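Local coordinates for protein HpuA (Kingella denitrificans ATCC 33394, PDB 5EC6) that is an outer-membrane lipoprotein that binds haemoglobin as a receptor and probably serves the uptake of its haem iron, at residues Lys56-Pro59 / Met65-Asn68; Ser48-Thr53 / Gly78-Phe83; Ser34-Gln39 / Phe265-Arg270; Thr85-Ile90 / Pro106-Asp111; Gly113-Ala118 / Lys185-Val190. One frame throughout, in Å; residues are numbered along the deposited sequence.

Contacts 1 and 2 share strand 48-57 and lie in the same four-stranded antiparallel sheet, their centres 18 Å apart; they touch where Thr67 CG2 meets Thr53 CG2 at 3.5 Å. Contact 3 ties the loop after strand 29-31 to residues 265-270, more than 220 residues later, and contact 2 leans on it through Pro51 and Gln39. Contacts 4 and 5 are the closest pair, 8 Å between centres, linked by backbone pairing of Gln108 with Met116. Phe83 of contact 2 packs on Met116 and Ala118 of contact 5, which couples the small sheet to the larger strand system. The structure is the apo form, without haemoglobin.

Contact 1 of 5, residues Lys56-Pro59 / Met65-Asn68; sequences KPSP and MLTN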
# COMPACT_ATOMS: atom_id res chain seq x y z
N LYS A 56 23.99 3.81 11.90
CA LYS A 56 23.65 4.68 13.01
C LYS A 56 24.43 4.21 14.25
O LYS A 56 24.68 3.05 14.38
CB LYS A 56 22.17 4.59 13.42
CG LYS A 56 21.19 4.75 12.29
CD LYS A 56 19.75 4.70 12.78
CE LYS A 56 18.83 5.42 11.82
NZ LYS A 56 17.44 4.90 11.95
N PRO A 57 24.76 5.14 15.15
CA PRO A 57 25.46 4.68 16.37
C PRO A 57 24.52 3.91 17.29
O PRO A 57 23.34 4.24 17.39
CB PRO A 57 25.86 5.99 17.05
CG PRO A 57 24.96 7.01 16.50
CD PRO A 57 24.64 6.60 15.10
N SER A 58 25.05 2.88 17.97
CA SER A 58 24.27 2.16 18.94
C SER A 58 23.88 3.14 20.10
O SER A 58 24.75 3.88 20.57
CB SER A 58 25.12 1.04 19.55
OG SER A 58 24.43 0.45 20.65
N PRO A 59 22.63 3.07 20.60
CA PRO A 59 22.28 3.78 21.83
C PRO A 59 22.88 3.20 23.08
O PRO A 59 22.73 3.85 24.13
CB PRO A 59 20.75 3.62 21.91
CG PRO A 59 20.32 3.31 20.52
CD PRO A 59 21.43 2.49 19.98
N MET A 65 28.65 0.72 15.69
CA MET A 65 27.80 1.23 14.58
C MET A 65 26.89 0.09 14.08
O MET A 65 27.35 -1.04 13.83
CB MET A 65 28.72 1.72 13.47
CG MET A 65 29.70 2.80 13.89
SD MET A 65 28.95 4.23 14.63
CE MET A 65 27.90 4.79 13.27
N LEU A 66 25.61 0.42 13.95
CA LEU A 66 24.58 -0.50 13.54
C LEU A 66 24.15 -0.16 12.09
O LEU A 66 23.75 0.96 11.84
CB LEU A 66 23.38 -0.37 14.46
CG LEU A 66 23.68 -0.52 15.98
CD1 LEU A 66 22.46 -0.22 16.78
CD2 LEU A 66 24.24 -1.92 16.27
N THR A 67 24.21 -1.14 11.22
CA THR A 67 23.87 -0.95 9.82
C THR A 67 22.62 -1.77 9.49
O THR A 67 22.54 -2.96 9.81
CB THR A 67 25.03 -1.36 8.96
OG1 THR A 67 26.13 -0.52 9.26
CG2 THR A 67 24.70 -1.20 7.49
N ASN A 68 21.63 -1.13 8.86
CA ASN A 68 20.40 -1.83 8.50
C ASN A 68 19.89 -1.28 7.17
O ASN A 68 20.13 -0.15 6.86
CB ASN A 68 19.35 -1.61 9.57
CG ASN A 68 19.65 -2.44 10.81
OD1 ASN A 68 19.57 -3.67 10.75
ND2 ASN A 68 20.13 -1.80 11.87
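Lys56 and Leu66 form an antiparallel hydrogen-bonded pair, their CA atoms 5.3 Å apart, at the turn end of the beta hairpin made by strands 48-57 and 65-74. Both backbone bonds of the pair are present: Lys56 N gives to Leu66 O at 2.9 Å, and Leu66 N returns a nearly straight bond to Lys56 O at 2.8 Å. The next pair toward the turn, Pro57 with Met65, is non-hydrogen-bonded and closer, with 4.5 Å between CA atoms; proline, having no N-H, fits such a site.

The side chains divide between the two faces. On the face of Pro57 and Met65, the methionine chain folds across to Pro57 on the opposite strand: CG stands beside the backbone N, and further bends at chi2 (-55°) and chi3 (-61°) bring CE to 3.7 Å from Pro57 N. SD passes near Pro57 CA, and the methyl group also meets the proline ring at CD, the two side chains crossing obliquely. On the other face, Leu66 reaches toward the turn. Its CD1 branch packs against the backbone and CB of Ser58 and just touches the ring of Pro59 at CD. Lys56 also projects on this face, but its amine has a long, weak ion pair with Glu70, farther along the partner strand.

The hairpin end is a surface feature; the centre of the contact lies about 28 Å from the centre of the chain. A chi1 of 172° turns Ser58 OG into the connection, where it accepts hydrogen bonds from the backbone N atoms of Tyr60 and Ile61, while Leu66 CD1 rests 3.7 Å from Ser58 CA.

Contact 2 of 5, residues Ser48-Thr53 / Gly78-Phe83; sequences SVKPFT and GKYYDF
Phe52 and Tyr80 carry the tight part of this contact, an offset edge-to-face aromatic pair on one face of the antiparallel sheet formed by strands 29-31, 48-57, 65-74 and 80-81. The edge of Phe52 is directed at the face of Tyr80, with ring centroids 5.3 Å apart and planes at 89°. Phe52 CZ comes to 3.5 Å from Tyr80 CE2, and CE1 of the phenylalanine lies against the same side of the tyrosine ring. Both side chains leave toward each other, and the rings meet over the intervening strand 65-74, on the side of Leu72 and Gln74; the nearest CA atoms of the two segments, those of Lys50 and Tyr80, are still 9.0 Å apart.

A second, smaller apolar touch lies at the other end, where Val49 CG1 meets the edge of Phe83 in the plane of that ring, 3.9 Å from CZ. Here one methyl group addresses one ring atom, and no hydrogen bond joins the two segments.

The looser side is polar and partly exposed. The extended chain of Lys50 crosses the tyrosine at about a right angle, its CD at the edge of the ring and 3.7 Å from Tyr80 OH. Lys50 NZ stays close to this hydroxyl without bonding to it; the amine is hydrogen-bonded instead to Gln74 OE1.

Strand 65-74 runs between strands 48-57 and 80-81, so the aromatic pair bridges across it. Phe52 packs beside Leu72 of that strand and Ile29 and Ala31 of strand 29-31, while Phe83 reaches Met116 and Ala118 on strand 115-118.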
# COMPACT_ATOMS: atom_id res chain seq x y z
N SER A 48 8.45 8.79 -4.72
CA SER A 48 8.68 7.36 -4.79
C SER A 48 9.33 6.82 -3.52
O SER A 48 9.93 7.59 -2.73
CB SER A 48 9.52 6.99 -6.02
OG SER A 48 10.84 7.44 -5.90
N VAL A 49 9.20 5.52 -3.31
CA VAL A 49 9.91 4.83 -2.19
C VAL A 49 11.26 4.33 -2.71
O VAL A 49 11.36 3.80 -3.84
CB VAL A 49 9.07 3.73 -1.52
CG1 VAL A 49 7.97 4.32 -0.69
CG2 VAL A 49 8.54 2.70 -2.52
N LYS A 50 12.33 4.52 -1.91
CA LYS A 50 13.65 4.24 -2.37
C LYS A 50 14.43 3.52 -1.24
O LYS A 50 14.24 3.84 -0.06
CB LYS A 50 14.39 5.51 -2.76
CG LYS A 50 13.86 6.18 -4.01
CD LYS A 50 14.82 7.21 -4.54
CE LYS A 50 14.52 7.54 -5.99
NZ LYS A 50 15.35 8.73 -6.36
N PRO A 51 15.21 2.50 -1.60
CA PRO A 51 15.94 1.70 -0.57
C PRO A 51 17.32 2.29 -0.25
O PRO A 51 18.03 2.79 -1.14
CB PRO A 51 16.12 0.36 -1.25
CG PRO A 51 16.23 0.68 -2.72
CD PRO A 51 15.36 1.91 -2.94
N PHE A 52 17.71 2.17 1.02
CA PHE A 52 18.98 2.69 1.52
C PHE A 52 19.59 1.69 2.50
O PHE A 52 18.90 0.86 3.09
CB PHE A 52 18.76 4.02 2.25
CG PHE A 52 18.50 5.17 1.34
CD1 PHE A 52 17.20 5.41 0.91
CD2 PHE A 52 19.54 5.91 0.84
CE1 PHE A 52 16.95 6.44 0.07
CE2 PHE A 52 19.31 6.94 -0.05
CZ PHE A 52 18.01 7.20 -0.42
N THR A 53 20.90 1.80 2.66
CA THR A 53 21.61 1.14 3.76
C THR A 53 22.08 2.23 4.69
O THR A 53 22.76 3.15 4.26
CB THR A 53 22.78 0.33 3.18
OG1 THR A 53 22.26 -0.67 2.29
CG2 THR A 53 23.55 -0.41 4.29
N GLY A 78 11.89 16.28 -3.91
CA GLY A 78 13.22 15.73 -3.83
C GLY A 78 13.66 15.41 -2.39
O GLY A 78 14.72 14.76 -2.21
N LYS A 79 12.90 15.84 -1.39
CA LYS A 79 13.30 15.65 0.04
C LYS A 79 12.90 14.22 0.43
O LYS A 79 11.88 13.73 -0.00
CB LYS A 79 12.64 16.64 0.97
CG LYS A 79 12.96 18.12 0.70
CD LYS A 79 14.41 18.40 0.96
CE LYS A 79 14.73 19.90 0.94
NZ LYS A 79 14.68 20.50 -0.41
N TYR A 80 13.71 13.60 1.28
CA TYR A 80 13.46 12.25 1.79
C TYR A 80 12.94 12.25 3.21
O TYR A 80 13.39 13.03 4.07
CB TYR A 80 14.74 11.44 1.76
CG TYR A 80 15.29 11.06 0.41
CD1 TYR A 80 16.13 11.92 -0.30
CD2 TYR A 80 14.99 9.85 -0.16
CE1 TYR A 80 16.63 11.56 -1.52
CE2 TYR A 80 15.52 9.48 -1.36
CZ TYR A 80 16.36 10.33 -2.04
OH TYR A 80 16.89 9.98 -3.25
N TYR A 81 12.00 11.36 3.48
CA TYR A 81 11.35 11.24 4.79
C TYR A 81 11.27 9.80 5.27
O TYR A 81 11.07 8.88 4.47
CB TYR A 81 9.95 11.85 4.81
CG TYR A 81 9.99 13.34 4.50
CD1 TYR A 81 10.30 14.27 5.51
CD2 TYR A 81 9.84 13.80 3.20
CE1 TYR A 81 10.43 15.62 5.20
CE2 TYR A 81 9.96 15.17 2.88
CZ TYR A 81 10.27 16.06 3.89
OH TYR A 81 10.34 17.39 3.55
N ASP A 82 11.46 9.60 6.57
CA ASP A 82 11.26 8.24 7.06
C ASP A 82 9.81 7.97 7.39
O ASP A 82 8.97 8.87 7.53
CB ASP A 82 12.24 7.87 8.19
CG ASP A 82 12.40 8.95 9.22
OD1 ASP A 82 11.46 9.71 9.42
OD2 ASP A 82 13.49 9.03 9.82
N PHE A 83 9.49 6.69 7.45
CA PHE A 83 8.22 6.23 7.96
C PHE A 83 8.38 6.07 9.48
O PHE A 83 9.21 5.28 9.93
CB PHE A 83 7.85 4.91 7.33
CG PHE A 83 7.62 5.01 5.84
CD1 PHE A 83 6.48 5.63 5.34
CD2 PHE A 83 8.57 4.50 4.92
CE1 PHE A 83 6.26 5.73 3.95
CE2 PHE A 83 8.35 4.61 3.55
CZ PHE A 83 7.20 5.21 3.07

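Contact 3 of 5, residues Ser34-Gln39 / Phe265-Arg270; sequences STDREQ and FAKEER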
# COMPACT_ATOMS: atom_id res chain seq x y z
N SER A 34 21.13 -2.54 -5.38
CA SER A 34 21.01 -3.97 -5.63
C SER A 34 19.67 -4.32 -6.30
O SER A 34 18.61 -3.71 -6.01
CB SER A 34 21.22 -4.74 -4.34
OG SER A 34 20.04 -4.74 -3.54
N THR A 35 19.69 -5.32 -7.18
CA THR A 35 18.47 -5.72 -7.89
C THR A 35 17.43 -6.24 -6.90
O THR A 35 16.22 -6.04 -7.06
CB THR A 35 18.74 -6.79 -8.99
OG1 THR A 35 19.13 -8.00 -8.37
CG2 THR A 35 19.83 -6.34 -9.93
N ASP A 36 17.92 -6.92 -5.87
CA ASP A 36 17.08 -7.52 -4.86
C ASP A 36 16.18 -6.50 -4.14
O ASP A 36 15.14 -6.88 -3.57
CB ASP A 36 18.03 -8.19 -3.84
CG ASP A 36 17.30 -8.75 -2.65
OD1 ASP A 36 16.58 -9.76 -2.84
OD2 ASP A 36 17.43 -8.20 -1.53
N ARG A 37 16.61 -5.24 -4.08
CA ARG A 37 15.91 -4.24 -3.27
C ARG A 37 15.18 -3.23 -4.13
O ARG A 37 14.61 -2.31 -3.57
CB ARG A 37 16.85 -3.50 -2.31
CG ARG A 37 17.34 -4.39 -1.15
CD ARG A 37 16.36 -4.53 -0.02
NE ARG A 37 16.22 -3.29 0.73
CZ ARG A 37 15.18 -3.02 1.53
NH1 ARG A 37 14.14 -3.85 1.66
NH2 ARG A 37 15.17 -1.88 2.14
N GLU A 38 15.17 -3.41 -5.45
CA GLU A 38 14.49 -2.48 -6.34
C GLU A 38 13.01 -2.33 -6.00
O GLU A 38 12.32 -3.30 -5.71
CB GLU A 38 14.61 -2.92 -7.80
CG GLU A 38 16.03 -2.80 -8.36
CD GLU A 38 16.16 -3.31 -9.78
OE1 GLU A 38 15.19 -3.96 -10.28
OE2 GLU A 38 17.23 -3.06 -10.38
N GLN A 39 12.57 -1.08 -5.99
CA GLN A 39 11.20 -0.76 -5.59
C GLN A 39 10.47 -0.24 -6.84
O GLN A 39 11.08 0.28 -7.76
CB GLN A 39 11.18 0.31 -4.50
CG GLN A 39 11.92 -0.08 -3.23
CD GLN A 39 11.23 -1.20 -2.51
OE1 GLN A 39 10.11 -1.06 -2.08
NE2 GLN A 39 11.87 -2.34 -2.47
N PHE A 265 2.50 -6.80 -5.19
CA PHE A 265 3.70 -6.64 -4.40
C PHE A 265 3.95 -7.91 -3.56
O PHE A 265 3.05 -8.71 -3.32
CB PHE A 265 3.58 -5.42 -3.49
CG PHE A 265 3.52 -4.10 -4.22
CD1 PHE A 265 4.66 -3.45 -4.68
CD2 PHE A 265 2.29 -3.53 -4.49
CE1 PHE A 265 4.59 -2.23 -5.32
CE2 PHE A 265 2.20 -2.31 -5.16
CZ PHE A 265 3.35 -1.66 -5.59
N ALA A 266 5.17 -7.98 -3.03
CA ALA A 266 5.70 -9.05 -2.15
C ALA A 266 6.26 -10.23 -2.90
O ALA A 266 5.61 -10.82 -3.81
CB ALA A 266 4.71 -9.50 -1.10
N LYS A 267 7.50 -10.59 -2.52
CA LYS A 267 8.09 -11.82 -3.05
C LYS A 267 7.33 -13.02 -2.54
O LYS A 267 6.64 -12.98 -1.53
CB LYS A 267 9.57 -11.92 -2.65
CG LYS A 267 10.37 -10.89 -3.39
CD LYS A 267 11.79 -10.77 -2.88
CE LYS A 267 12.51 -9.67 -3.65
NZ LYS A 267 13.26 -8.82 -2.70
N GLU A 268 7.55 -14.16 -3.22
CA GLU A 268 7.07 -15.43 -2.71
C GLU A 268 7.63 -15.86 -1.35
O GLU A 268 8.67 -15.36 -0.95
CB GLU A 268 7.34 -16.51 -3.76
CG GLU A 268 8.76 -17.02 -3.76
CD GLU A 268 9.74 -16.09 -4.45
OE1 GLU A 268 9.45 -15.04 -5.06
OE2 GLU A 268 10.91 -16.48 -4.41
N GLU A 269 6.95 -16.79 -0.70
CA GLU A 269 7.41 -17.35 0.57
C GLU A 269 7.76 -18.79 0.30
O GLU A 269 7.02 -19.50 -0.39
CB GLU A 269 6.33 -17.26 1.64
CG GLU A 269 6.01 -15.81 2.01
CD GLU A 269 4.80 -15.74 2.91
OE1 GLU A 269 4.95 -16.08 4.09
OE2 GLU A 269 3.69 -15.39 2.44
N ARG A 270 8.89 -19.22 0.86
CA ARG A 270 9.38 -20.61 0.67
C ARG A 270 9.57 -21.34 1.97
O ARG A 270 9.84 -20.76 3.02
CB ARG A 270 10.68 -20.62 -0.13
CG ARG A 270 10.43 -20.24 -1.58
CD ARG A 270 11.70 -19.99 -2.32
NE ARG A 270 11.48 -19.59 -3.69
CZ ARG A 270 11.01 -20.35 -4.68
NH1 ARG A 270 10.66 -21.63 -4.52
NH2 ARG A 270 10.82 -19.78 -5.88
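Lys267 extends to the 3-10 turn at residues 35-37 and grips Asp36, tying the loop between strands 29-31 and 40-43 to the link between strands 256-265 and 269-270. The backbones stay well apart, 10.1 Å between the CA atoms of Asp36 and Lys267, so the lysine spans the interval alone.

From CB, which points toward the loop, the chain leaves with CG beside the backbone N (chi1 -70°) and runs straight through CG and CD; these carbons make no close approach to residues 34-39. Touching begins at CE, 3.8 Å from Asp36 O and 4.2 Å from Asp36 OD1. A bend in the last torsion, chi4 135°, then sets the amine beside both oxygens. NZ donates to the carbonyl Asp36 O in the carbonyl plane and makes a weak, long salt bridge to Asp36 OD1.

Asp36 carries its carboxylate beside its own carbonyl carbon (chi1 175°), and the two side chains cross at about a right angle. At 2.8 Å against 3.5 Å from Lys267 NZ, Asp36 O is a closer partner than Asp36 OD1; the carboxylate probably adds mainly electrostatic attraction. Within the loop, Gln39 NE2 donates to Arg37 O and also bonds Thr155 OG1; the Lys267 side chain touches the same threonine. On the other segment a salt bridge joins Arg270 NE to Glu268 OE2, 3.2 Å away on the anti side of the carboxylate.

Contact 4 of 5, residues Thr85-Ile90 / Pro106-Asp111; sequences TYNTLI and PMQPLD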
# COMPACT_ATOMS: atom_id res chain seq x y z
N THR A 85 6.61 7.23 13.68
CA THR A 85 5.49 7.08 14.58
C THR A 85 4.39 8.08 14.38
O THR A 85 3.25 7.79 14.71
CB THR A 85 5.96 7.07 16.06
OG1 THR A 85 6.27 8.39 16.48
CG2 THR A 85 7.19 6.21 16.22
N TYR A 86 4.68 9.28 13.86
CA TYR A 86 3.69 10.35 13.74
C TYR A 86 3.11 10.60 12.33
O TYR A 86 2.19 11.41 12.18
CB TYR A 86 4.29 11.67 14.21
CG TYR A 86 4.55 11.67 15.69
CD1 TYR A 86 3.49 11.76 16.57
CD2 TYR A 86 5.83 11.52 16.18
CE1 TYR A 86 3.71 11.75 17.93
CE2 TYR A 86 6.06 11.51 17.54
CZ TYR A 86 4.99 11.61 18.41
OH TYR A 86 5.21 11.59 19.77
N ASN A 87 3.67 9.96 11.30
CA ASN A 87 3.14 10.13 9.95
C ASN A 87 2.38 8.88 9.48
O ASN A 87 2.51 8.48 8.33
CB ASN A 87 4.24 10.55 8.96
CG ASN A 87 5.40 9.60 8.88
OD1 ASN A 87 5.50 8.61 9.61
ND2 ASN A 87 6.27 9.86 7.91
N THR A 88 1.62 8.30 10.38
CA THR A 88 0.77 7.15 10.07
C THR A 88 -0.66 7.36 10.46
O THR A 88 -1.00 8.29 11.16
CB THR A 88 1.28 5.88 10.76
OG1 THR A 88 1.20 6.03 12.17
CG2 THR A 88 2.65 5.58 10.39
N LEU A 89 -1.52 6.49 9.96
CA LEU A 89 -2.92 6.47 10.33
C LEU A 89 -3.05 6.25 11.84
O LEU A 89 -2.22 5.59 12.46
CB LEU A 89 -3.64 5.33 9.60
CG LEU A 89 -3.64 5.44 8.08
CD1 LEU A 89 -4.35 4.21 7.50
CD2 LEU A 89 -4.29 6.71 7.59
N ILE A 90 -4.10 6.78 12.39
CA ILE A 90 -4.55 6.41 13.73
C ILE A 90 -4.86 4.92 13.80
O ILE A 90 -5.65 4.40 13.00
CB ILE A 90 -5.81 7.20 14.15
CG1 ILE A 90 -5.59 8.72 14.05
CG2 ILE A 90 -6.22 6.80 15.58
CD1 ILE A 90 -6.88 9.53 14.06
N PRO A 106 -5.09 13.00 11.08
CA PRO A 106 -4.20 14.12 10.83
C PRO A 106 -2.93 13.69 10.06
O PRO A 106 -2.41 12.62 10.31
CB PRO A 106 -3.83 14.58 12.26
CG PRO A 106 -3.86 13.33 13.07
CD PRO A 106 -5.01 12.52 12.48
N MET A 107 -2.44 14.53 9.16
CA MET A 107 -1.18 14.30 8.49
C MET A 107 -0.08 15.00 9.25
O MET A 107 -0.32 16.04 9.89
CB MET A 107 -1.25 14.85 7.08
CG MET A 107 -2.40 14.24 6.26
SD MET A 107 -2.51 14.85 4.55
CE MET A 107 -1.09 14.13 3.78
N GLN A 108 1.11 14.45 9.21
CA GLN A 108 2.23 15.07 9.94
C GLN A 108 2.77 16.23 9.18
O GLN A 108 3.11 16.13 8.00
CB GLN A 108 3.33 14.07 10.22
CG GLN A 108 4.45 14.68 11.10
CD GLN A 108 5.51 13.70 11.55
OE1 GLN A 108 5.68 12.61 11.01
NE2 GLN A 108 6.29 14.11 12.57
N PRO A 109 2.91 17.43 9.84
CA PRO A 109 3.59 18.50 9.14
C PRO A 109 5.07 18.27 8.91
O PRO A 109 5.72 17.63 9.71
CB PRO A 109 3.40 19.71 10.09
CG PRO A 109 3.30 19.10 11.40
CD PRO A 109 2.59 17.77 11.23
N LEU A 110 5.58 18.80 7.80
CA LEU A 110 6.96 18.61 7.37
C LEU A 110 7.76 19.91 7.45
O LEU A 110 7.20 21.00 7.34
CB LEU A 110 7.03 18.13 5.92
CG LEU A 110 6.16 16.89 5.62
CD1 LEU A 110 6.25 16.55 4.15
CD2 LEU A 110 6.59 15.71 6.50
N ASP A 111 9.06 19.76 7.54
CA ASP A 111 9.98 20.92 7.47
C ASP A 111 9.70 21.91 6.33
O ASP A 111 9.83 23.12 6.54
CB ASP A 111 11.44 20.47 7.48
CG ASP A 111 11.80 19.48 6.37
OD1 ASP A 111 10.93 19.10 5.57
OD2 ASP A 111 12.99 19.10 6.34
O HOH W 1 6.87 10.38 12.20
O HOH W 2 -0.03 13.17 12.18
O HOH W 3 -2.84 10.22 11.87
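Tyr86 begins the contact in this loop by placing its CB against the amide of Gln108, 3.6 Å from both CD and NE2. Its carbonyl O lies 3.5 Å from Gln108 CB, and a water joins that carbonyl to Pro106 O. Asn87 follows, its CB only 3.2 Å from Gln108 OE1; the two amide planes stand 82° apart and share no hydrogen bond. A chi1 of -175° and an extended chain beyond CG carry the Gln108 amide to this place. Thr88 adds its carbonyl O, bridged by another water to Pro106 O. At Ile90 the contact turns apolar, with CD1 3.9 Å from Pro106 CD and the two side chains crossing at about a right angle.

Residues 85-90, in a loop, and 106-111, at the end of strand 104-109, are therefore joined by packing and water, with no direct hydrogen bond. A third water accepts from Tyr86 N and lies 2.8 Å from Gln108 OE1. Both amides are fixed from outside, Gln108 NE2 by Pro17 O and Asn87 by Gly84 N and Asp82 O. Water thus supplies the polar links between two segments that are each bonded to strand 115-118.

Contact 5 of 5, residues Gly113-Ala118 / Lys185-Val190; sequences GGKMIA and KNDRAV
Lys115 sets its CE over the face of the Asp187 carboxylate, 3.5 Å from Asp187 OD2 and also near CG and OD1. Asp187 belongs to a type I' beta turn, Lys185 to Arg188, which closes the hairpin of strands 174-185 and 188-191. Both Asn186 and Asp187 take the positive phi values of that turn, and the turn is closed by backbone bonds in both directions between Lys185 and Arg188.

The lysine chain is extended until chi4 (-53°), where a bend carries the amine aside; the two side chains cross at about a right angle. Lys115 NZ remains 4.3 Å from Asp187 OD2, beyond a salt bridge, although the opposite charges should attract. A water spans the interval, accepting from Lys115 NZ at 3.0 Å and donating weakly to Asp187 OD2. Asp187 OD1 has a further long, weak ion pair with Lys146.

Farther along, the contact becomes buried and apolar. Strands 115-118 and 188-191 both pair with strand 104-109, and Ile117 and Ala189 meet across that intermediate strand, their CA atoms 7.4 Å apart. Ile117 also packs on His105 and Met107 of the middle strand, and Ala189 on Leu182 of strand 174-185. A chi1 of -162° puts CG1 of Ile117 on the far side from the main-chain nitrogen and CG2 between N and the carbonyl carbon, and two branches reach one methyl: Ala189 CB sits 3.7 Å from Ile117 CD1 and 3.9 Å from Ile117 CG2.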
# COMPACT_ATOMS: atom_id res chain seq x y z
N GLY A 113 6.83 22.66 4.96
CA GLY A 113 5.46 23.11 5.04
C GLY A 113 4.46 22.21 4.38
O GLY A 113 3.24 22.48 4.36
N GLY A 114 4.97 21.13 3.79
CA GLY A 114 4.08 20.09 3.31
C GLY A 114 3.57 19.24 4.46
O GLY A 114 3.76 19.53 5.64
N LYS A 115 2.87 18.15 4.10
CA LYS A 115 2.42 17.19 5.11
C LYS A 115 2.59 15.78 4.51
O LYS A 115 2.61 15.62 3.30
CB LYS A 115 0.96 17.36 5.51
CG LYS A 115 0.58 18.78 5.93
CD LYS A 115 -0.89 18.85 6.31
CE LYS A 115 -1.35 20.27 6.63
NZ LYS A 115 -0.47 20.90 7.64
N MET A 116 2.62 14.79 5.40
CA MET A 116 2.75 13.38 4.97
C MET A 116 1.95 12.44 5.82
O MET A 116 1.80 12.58 7.03
CB MET A 116 4.22 12.99 5.00
CG MET A 116 4.53 11.56 4.58
SD MET A 116 6.29 11.30 4.72
CE MET A 116 6.42 9.54 4.35
N ILE A 117 1.42 11.39 5.18
CA ILE A 117 0.90 10.27 5.94
C ILE A 117 1.14 8.96 5.16
O ILE A 117 1.27 8.98 3.91
CB ILE A 117 -0.59 10.45 6.17
CG1 ILE A 117 -1.08 9.53 7.33
CG2 ILE A 117 -1.36 10.27 4.90
CD1 ILE A 117 -2.33 9.93 8.01
N ALA A 118 1.26 7.87 5.91
CA ALA A 118 1.43 6.52 5.36
C ALA A 118 0.66 5.53 6.22
O ALA A 118 0.13 5.86 7.30
CB ALA A 118 2.88 6.17 5.28
N LYS A 185 -8.63 15.08 2.04
CA LYS A 185 -9.69 16.09 1.99
C LYS A 185 -9.41 17.13 3.06
O LYS A 185 -9.28 16.77 4.23
CB LYS A 185 -11.04 15.47 2.30
CG LYS A 185 -12.11 16.52 2.63
CD LYS A 185 -13.51 15.93 2.62
CE LYS A 185 -13.75 15.06 3.84
NZ LYS A 185 -15.07 14.42 3.68
N ASN A 186 -9.29 18.39 2.67
CA ASN A 186 -9.19 19.46 3.68
C ASN A 186 -8.16 19.19 4.73
O ASN A 186 -8.49 19.10 5.93
CB ASN A 186 -10.53 19.62 4.40
CG ASN A 186 -11.52 20.43 3.60
OD1 ASN A 186 -12.67 20.03 3.44
ND2 ASN A 186 -11.06 21.58 3.09
N ASP A 187 -6.92 19.07 4.30
CA ASP A 187 -5.78 18.90 5.18
C ASP A 187 -5.72 17.58 6.00
O ASP A 187 -4.73 17.34 6.72
CB ASP A 187 -5.60 20.15 6.10
CG ASP A 187 -4.70 21.20 5.49
OD1 ASP A 187 -4.39 21.11 4.28
OD2 ASP A 187 -4.30 22.14 6.23
N ARG A 188 -6.73 16.72 5.83
CA ARG A 188 -6.75 15.44 6.53
C ARG A 188 -6.70 14.29 5.55
O ARG A 188 -7.19 14.37 4.42
CB ARG A 188 -7.96 15.32 7.42
CG ARG A 188 -7.66 16.14 8.70
CD ARG A 188 -8.87 16.22 9.55
NE ARG A 188 -9.02 15.05 10.39
CZ ARG A 188 -8.35 14.76 11.49
NH1 ARG A 188 -7.34 15.53 11.97
NH2 ARG A 188 -8.70 13.66 12.14
N ALA A 189 -6.13 13.23 6.02
CA ALA A 189 -6.27 11.95 5.36
C ALA A 189 -7.59 11.30 5.70
O ALA A 189 -8.00 11.25 6.87
CB ALA A 189 -5.12 11.05 5.80
N VAL A 190 -8.27 10.76 4.69
CA VAL A 190 -9.53 10.12 4.90
C VAL A 190 -9.45 8.70 4.30
O VAL A 190 -8.81 8.50 3.27
CB VAL A 190 -10.71 10.91 4.32
CG1 VAL A 190 -10.90 12.20 5.12
CG2 VAL A 190 -10.55 11.28 2.85
O HOH W 4 -1.31 23.61 6.79